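Aldehyde dehydrogenase (Burkholderia cenocepacia, PDB 4O6R) probably oxidises aldehydes to carboxylic acids with NAD(P)+ as cofactor, and holds adenosine monophosphate in its nucleotide pocket in this crystal. Local coordinates at residues 431-434 with 435-439. Sequence-based numbering, arbitrary orientation.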
ATOM      1  N   HIS A 431       8.256 -13.244 -20.444  1.00  9.41           N
ATOM      2  CA  HIS A 431       7.820 -13.227 -19.063  1.00  9.87           C
ATOM      3  C   HIS A 431       8.272 -14.478 -18.309  1.00 10.13           C
ATOM      4  O   HIS A 431       8.584 -14.410 -17.120  1.00  9.93           O
ATOM      5  CB  HIS A 431       6.304 -13.044 -18.954  1.00 10.15           C
ATOM      6  CG  HIS A 431       5.831 -11.741 -19.504  1.00 10.20           C
ATOM      7  ND1 HIS A 431       6.049 -10.532 -18.869  1.00 10.01           N
ATOM      8  CD2 HIS A 431       5.198 -11.449 -20.658  1.00 10.37           C
ATOM      9  CE1 HIS A 431       5.555  -9.559 -19.605  1.00  9.96           C
ATOM     10  NE2 HIS A 431       5.044 -10.089 -20.698  1.00 10.24           N
ATOM     11  N   ARG A 432       8.279 -15.607 -19.011  1.00 10.57           N
ATOM     12  CA  ARG A 432       8.680 -16.874 -18.418  1.00 11.17           C
ATOM     13  C   ARG A 432      10.157 -16.822 -18.029  1.00 11.06           C
ATOM     14  O   ARG A 432      10.540 -17.176 -16.910  1.00 10.78           O
ATOM     15  CB  ARG A 432       8.441 -17.996 -19.438  1.00 11.90           C
ATOM     16  CG  ARG A 432       8.729 -19.377 -18.917  1.00 12.54           C
ATOM     17  CD  ARG A 432       8.648 -20.427 -20.022  1.00 13.28           C
ATOM     18  NE  ARG A 432       7.342 -20.472 -20.670  1.00 13.97           N
ATOM     19  CZ  ARG A 432       7.083 -20.255 -21.966  1.00 14.49           C
ATOM     20  NH1 ARG A 432       8.033 -19.929 -22.851  1.00 14.50           N
ATOM     21  NH2 ARG A 432       5.819 -20.325 -22.381  1.00 15.22           N
ATOM     22  N   MET A 433      10.994 -16.401 -18.978  1.00 11.15           N
ATOM     23  CA  MET A 433      12.423 -16.266 -18.696  1.00 11.44           C
ATOM     24  C   MET A 433      12.662 -15.237 -17.573  1.00 11.12           C
ATOM     25  O   MET A 433      13.482 -15.487 -16.675  1.00 10.86           O
ATOM     26  CB  MET A 433      13.210 -15.828 -19.922  1.00 11.83           C
ATOM     27  CG  MET A 433      13.385 -16.888 -20.995  1.00 12.73           C
ATOM     28  SD  MET A 433      14.483 -18.269 -20.608  1.00 14.02           S
ATOM     29  CE  MET A 433      16.027 -17.443 -20.286  1.00 13.46           C
ATOM     30  N   ALA A 434      11.975 -14.096 -17.619  1.00 11.06           N
ATOM     31  CA  ALA A 434      12.190 -13.069 -16.567  1.00 11.31           C
ATOM     32  C   ALA A 434      11.928 -13.642 -15.161  1.00 11.50           C
ATOM     33  O   ALA A 434      12.642 -13.317 -14.201  1.00 11.95           O
ATOM     34  CB  ALA A 434      11.361 -11.815 -16.823  1.00 11.31           C
ATOM     35  N   ALA A 435      10.898 -14.468 -15.042  1.00 11.93           N
ATOM     36  CA  ALA A 435      10.517 -15.074 -13.762  1.00 12.66           C
ATOM     37  C   ALA A 435      11.567 -16.067 -13.232  1.00 13.33           C
ATOM     38  O   ALA A 435      11.734 -16.180 -12.033  1.00 13.46           O
ATOM     39  CB  ALA A 435       9.184 -15.782 -13.903  1.00 13.18           C
ATOM     40  N   ARG A 436      12.292 -16.729 -14.133  1.00 13.65           N
ATOM     41  CA  ARG A 436      13.174 -17.857 -13.798  1.00 14.66           C
ATOM     42  C   ARG A 436      14.645 -17.510 -13.637  1.00 13.52           C
ATOM     43  O   ARG A 436      15.400 -18.278 -13.045  1.00 13.18           O
ATOM     44  CB  ARG A 436      13.001 -18.950 -14.848  1.00 16.55           C
ATOM     45  CG  ARG A 436      11.632 -19.597 -14.741  1.00 19.89           C
ATOM     46  CD  ARG A 436      11.401 -20.657 -15.784  1.00 22.96           C
ATOM     47  NE  ARG A 436       9.994 -21.046 -15.814  1.00 28.09           N
ATOM     48  CZ  ARG A 436       9.504 -22.050 -16.540  1.00 31.20           C
ATOM     49  NH1 ARG A 436      10.312 -22.773 -17.316  1.00 31.60           N
ATOM     50  NH2 ARG A 436       8.202 -22.317 -16.498  1.00 33.19           N
ATOM     51  N   ILE A 437      15.055 -16.365 -14.161  1.00 12.55           N
ATOM     52  CA  ILE A 437      16.428 -15.918 -14.026  1.00 12.53           C
ATOM     53  C   ILE A 437      16.641 -15.428 -12.600  1.00 13.48           C
ATOM     54  O   ILE A 437      15.811 -14.677 -12.077  1.00 13.53           O
ATOM     55  CB  ILE A 437      16.760 -14.805 -15.044  1.00 11.89           C
ATOM     56  CG1 ILE A 437      16.774 -15.374 -16.486  1.00 11.63           C
ATOM     57  CG2 ILE A 437      18.113 -14.174 -14.743  1.00 11.69           C
ATOM     58  CD1 ILE A 437      16.623 -14.291 -17.515  1.00 11.43           C
ATOM     59  N   ASP A 438      17.741 -15.873 -11.996  1.00 14.48           N
ATOM     60  CA  ASP A 438      18.155 -15.450 -10.661  1.00 16.29           C
ATOM     61  C   ASP A 438      18.734 -14.057 -10.687  1.00 15.30           C
ATOM     62  O   ASP A 438      19.919 -13.890 -10.979  1.00 16.59           O
ATOM     63  CB  ASP A 438      19.312 -16.328 -10.163  1.00 18.17           C
ATOM     64  CG  ASP A 438      18.936 -17.762  -9.974  1.00 19.69           C
ATOM     65  OD1 ASP A 438      17.730 -18.087  -9.851  1.00 20.37           O
ATOM     66  OD2 ASP A 438      19.898 -18.575  -9.909  1.00 22.52           O
ATOM     67  N   ALA A 439      17.923 -13.059 -10.398  1.00 13.69           N
ATOM     68  CA  ALA A 439      18.393 -11.703 -10.412  1.00 12.93           C
ATOM     69  C   ALA A 439      17.345 -10.823  -9.759  1.00 12.38           C
ATOM     70  O   ALA A 439      16.147 -11.176  -9.750  1.00 12.60           O
ATOM     71  CB  ALA A 439      18.632 -11.233 -11.849  1.00 12.54           C
TER
HETATM   72  O   HOH W   1       8.374 -19.286 -15.309  1.00 31.56           O
HETATM   73  O   HOH W   2      15.026 -12.076 -13.193  1.00 16.34           O
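The carbonyl oxygen of M433 takes two backbone N-H groups as its helix runs out. I437 N reaches M433 O at 3.1 Å almost in line with the C=O bond, whereas the N of R436 comes in above the carbonyl plane. This second bond has i to i+3 spacing, and the one from R436 N to R432 O is weak, consistent with some tightening toward 3-10 geometry in the last turn. One step earlier the helix is regular: A435 N donates to H431 O at 3.1 Å. I437 is the first residue to leave helical angles, its psi of 133° taking the chain out of the helix.

On the side facing the third subunit, R432 and R436 run side by side in the same direction. R432 swings its CG to the far side from the main-chain N (chi1 -176°), which lays that methylene over the centre of one face of the R436 guanidinium, and its CG lies 3.7 Å from R436 CZ. The two guanidinium planes are 61° apart and do not stack; R432 bends at chi3 and forms a salt bridge through NE with D487 of the third subunit, which probably offsets the nearness of two like charges. Toward the protein interior, M433 CE meets I437 CD1 at 4.2 Å, an apolar contact. I437 CG1 comes to 3.3 Å from M433 O, with CD1 beside it.

Helix 427-436 is the crossover of a beta-alpha-beta unit between the parallel strands 421-423 and 441-444. M433 and I437 pack on L422 of the first strand and A434 on C442 and I444 of the second, while L408 of helix 404-411 touches R436 and I437, and N412 just beyond that helix binds R436 O and D438 N.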